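Local coordinates for eukaryotic translation initiation factor 5A-2 (Arabidopsis thaliana, PDB 3HKS), which promotes translation elongation and termination by binding between the exit and peptidyl sites of stalled ribosomes, notably at polyproline-containing sequences, at residues I42-C47 with K77-I81. Residues are numbered along the deposited sequence; the frame is centred on the assembly and turned at random.
Sequences IKNRPC and KLEDI
R45 meets L78 through CB, 4.0 Å from L78 CD1, while its guanidinium turns off: one face lies against P46, whose CD sits over the centre of the group, 4.1 Å above its plane, and its nitrogens form salt bridges, NE with D71 and NH1 with E154. Bends at chi2 and chi3 (-62° and -54°) carry the guanidinium away from 77-81 to these acids. L78 buries more area here than any other residue. Its CD1 reaches C47 SG at 3.7 Å and comes within 3.8 Å of I42 O, and the other branch, CD2, lies 4.1 Å from K43 NZ. The side chains of I42 and L78 lie alongside one another, pointing opposite ways, CG2 of I42 3.9 Å from L78 CB. A chi1 of -56° sets CG2 opposite the backbone N, where this methyl also comes 3.6 Å from E79 O, while CD1 of I42 rests near CB of D80. No hydrogen bond joins the two segments; paired I42-R45 backbone bonds close a type I' turn, the two-residue loop of the 39-42/45-55 beta hairpin. Outermost in a four-stranded antiparallel sheet, strands 39-42 and 77-83 meet through side chains as it curls, as in the small SH3-like barrel of the eIF-5A N-terminal domain.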
ATOM      1  N   ILE A  42      -1.389  12.714  -3.406  1.00 18.62           N
ATOM      2  CA  ILE A  42      -1.643  13.581  -4.551  1.00 19.70           C
ATOM      3  C   ILE A  42      -3.019  13.215  -5.087  1.00 21.38           C
ATOM      4  O   ILE A  42      -3.288  12.039  -5.350  1.00 21.91           O
ATOM      5  CB  ILE A  42      -0.581  13.419  -5.681  1.00 19.55           C
ATOM      6  CG1 ILE A  42       0.831  13.665  -5.141  1.00 18.54           C
ATOM      7  CG2 ILE A  42      -0.890  14.385  -6.846  1.00 19.37           C
ATOM      8  CD1 ILE A  42       1.971  13.374  -6.141  1.00 18.07           C
ATOM      9  N   LYS A  43      -3.895  14.210  -5.213  1.00 22.95           N
ATOM     10  CA  LYS A  43      -5.271  14.015  -5.704  1.00 24.82           C
ATOM     11  C   LYS A  43      -5.978  12.868  -4.969  1.00 25.15           C
ATOM     12  O   LYS A  43      -6.623  12.014  -5.594  1.00 25.26           O
ATOM     13  CB  LYS A  43      -5.292  13.773  -7.225  1.00 25.23           C
ATOM     14  CG  LYS A  43      -4.353  14.672  -8.048  1.00 27.65           C
ATOM     15  CD  LYS A  43      -5.096  15.796  -8.739  1.00 33.54           C
ATOM     16  CE  LYS A  43      -5.621  15.344 -10.104  1.00 37.45           C
ATOM     17  NZ  LYS A  43      -4.513  14.987 -11.055  1.00 39.30           N
ATOM     18  N   ASN A  44      -5.831  12.868  -3.641  1.00 25.36           N
ATOM     19  CA  ASN A  44      -6.419  11.877  -2.732  1.00 25.34           C
ATOM     20  C   ASN A  44      -5.954  10.433  -2.988  1.00 24.27           C
ATOM     21  O   ASN A  44      -6.642   9.481  -2.631  1.00 24.83           O
ATOM     22  CB  ASN A  44      -7.958  12.015  -2.687  1.00 26.38           C
ATOM     23  CG  ASN A  44      -8.565  11.608  -1.323  1.00 30.16           C
ATOM     24  OD1 ASN A  44      -9.539  10.852  -1.276  1.00 33.75           O
ATOM     25  ND2 ASN A  44      -8.001  12.124  -0.219  1.00 32.55           N
ATOM     26  N   ARG A  45      -4.774  10.288  -3.592  1.00 22.81           N
ATOM     27  CA  ARG A  45      -4.206   8.978  -3.913  1.00 21.63           C
ATOM     28  C   ARG A  45      -2.884   8.779  -3.176  1.00 20.55           C
ATOM     29  O   ARG A  45      -2.046   9.665  -3.168  1.00 20.08           O
ATOM     30  CB  ARG A  45      -3.995   8.808  -5.432  1.00 21.50           C
ATOM     31  CG  ARG A  45      -5.273   8.849  -6.278  1.00 22.37           C
ATOM     32  CD  ARG A  45      -6.247   7.707  -5.922  1.00 22.99           C
ATOM     33  NE  ARG A  45      -5.576   6.414  -6.014  1.00 24.57           N
ATOM     34  CZ  ARG A  45      -6.034   5.277  -5.498  1.00 26.22           C
ATOM     35  NH1 ARG A  45      -7.182   5.250  -4.833  1.00 26.33           N
ATOM     36  NH2 ARG A  45      -5.330   4.161  -5.644  1.00 26.35           N
ATOM     37  N   PRO A  46      -2.708   7.617  -2.528  1.00 20.11           N
ATOM     38  CA  PRO A  46      -1.415   7.351  -1.874  1.00 19.49           C
ATOM     39  C   PRO A  46      -0.343   6.967  -2.893  1.00 19.01           C
ATOM     40  O   PRO A  46      -0.520   6.006  -3.638  1.00 19.07           O
ATOM     41  CB  PRO A  46      -1.731   6.196  -0.911  1.00 19.38           C
ATOM     42  CG  PRO A  46      -2.953   5.484  -1.546  1.00 19.81           C
ATOM     43  CD  PRO A  46      -3.702   6.533  -2.332  1.00 19.50           C
ATOM     44  N   CYS A  47       0.755   7.727  -2.942  1.00 18.21           N
ATOM     45  CA  CYS A  47       1.781   7.501  -3.950  1.00 17.37           C
ATOM     46  C   CYS A  47       3.145   7.367  -3.316  1.00 17.27           C
ATOM     47  O   CYS A  47       3.416   8.005  -2.304  1.00 17.27           O
ATOM     48  CB  CYS A  47       1.806   8.636  -4.976  1.00 16.68           C
ATOM     49  SG  CYS A  47       0.228   9.066  -5.676  1.00 17.72           S
ATOM     50  N   LYS A  77       1.420   7.388 -12.586  1.00 28.73           N
ATOM     51  CA  LYS A  77       2.336   8.450 -12.194  1.00 28.28           C
ATOM     52  C   LYS A  77       1.545   9.717 -11.911  1.00 27.32           C
ATOM     53  O   LYS A  77       0.700  10.107 -12.720  1.00 26.89           O
ATOM     54  CB  LYS A  77       3.366   8.701 -13.297  1.00 28.91           C
ATOM     55  CG  LYS A  77       4.286   9.903 -13.064  1.00 30.44           C
ATOM     56  CD  LYS A  77       5.538   9.827 -13.933  1.00 33.97           C
ATOM     57  CE  LYS A  77       5.293  10.379 -15.334  1.00 38.15           C
ATOM     58  NZ  LYS A  77       6.397   9.985 -16.280  1.00 40.30           N
ATOM     59  N   LEU A  78       1.803  10.337 -10.758  1.00 25.73           N
ATOM     60  CA  LEU A  78       1.183  11.628 -10.425  1.00 24.76           C
ATOM     61  C   LEU A  78       2.253  12.629 -10.018  1.00 23.78           C
ATOM     62  O   LEU A  78       3.353  12.246  -9.639  1.00 23.79           O
ATOM     63  CB  LEU A  78       0.114  11.483  -9.330  1.00 24.45           C
ATOM     64  CG  LEU A  78      -1.202  10.785  -9.687  1.00 24.76           C
ATOM     65  CD1 LEU A  78      -1.906  10.294  -8.445  1.00 23.14           C
ATOM     66  CD2 LEU A  78      -2.140  11.703 -10.495  1.00 25.71           C
ATOM     67  N   GLU A  79       1.935  13.916 -10.104  1.00 23.30           N
ATOM     68  CA  GLU A  79       2.922  14.969  -9.825  1.00 22.72           C
ATOM     69  C   GLU A  79       2.317  16.111  -9.017  1.00 21.77           C
ATOM     70  O   GLU A  79       1.113  16.353  -9.070  1.00 21.04           O
ATOM     71  CB  GLU A  79       3.514  15.527 -11.130  1.00 22.89           C
ATOM     72  CG  GLU A  79       4.264  14.519 -11.986  1.00 25.33           C
ATOM     73  CD  GLU A  79       4.748  15.119 -13.309  1.00 29.10           C
ATOM     74  OE1 GLU A  79       4.056  14.939 -14.338  1.00 30.79           O
ATOM     75  OE2 GLU A  79       5.808  15.776 -13.311  1.00 28.46           O
ATOM     76  N   ASP A  80       3.174  16.826  -8.292  1.00 21.14           N
ATOM     77  CA  ASP A  80       2.753  17.992  -7.527  1.00 20.67           C
ATOM     78  C   ASP A  80       3.943  18.938  -7.425  1.00 19.43           C
ATOM     79  O   ASP A  80       5.091  18.504  -7.467  1.00 18.63           O
ATOM     80  CB  ASP A  80       2.295  17.561  -6.121  1.00 21.16           C
ATOM     81  CG  ASP A  80       1.115  18.382  -5.589  1.00 24.09           C
ATOM     82  OD1 ASP A  80       0.731  19.399  -6.217  1.00 24.57           O
ATOM     83  OD2 ASP A  80       0.562  17.991  -4.521  1.00 28.98           O
ATOM     84  N   ILE A  81       3.663  20.234  -7.314  1.00 18.81           N
ATOM     85  CA  ILE A  81       4.671  21.214  -6.921  1.00 18.08           C
ATOM     86  C   ILE A  81       4.172  21.879  -5.641  1.00 17.71           C
ATOM     87  O   ILE A  81       3.053  22.420  -5.611  1.00 17.69           O
ATOM     88  CB  ILE A  81       4.945  22.270  -8.016  1.00 18.47           C
ATOM     89  CG1 ILE A  81       5.496  21.608  -9.292  1.00 18.77           C
ATOM     90  CG2 ILE A  81       5.958  23.317  -7.503  1.00 18.46           C
ATOM     91  CD1 ILE A  81       5.533  22.541 -10.515  1.00 19.90           C
TER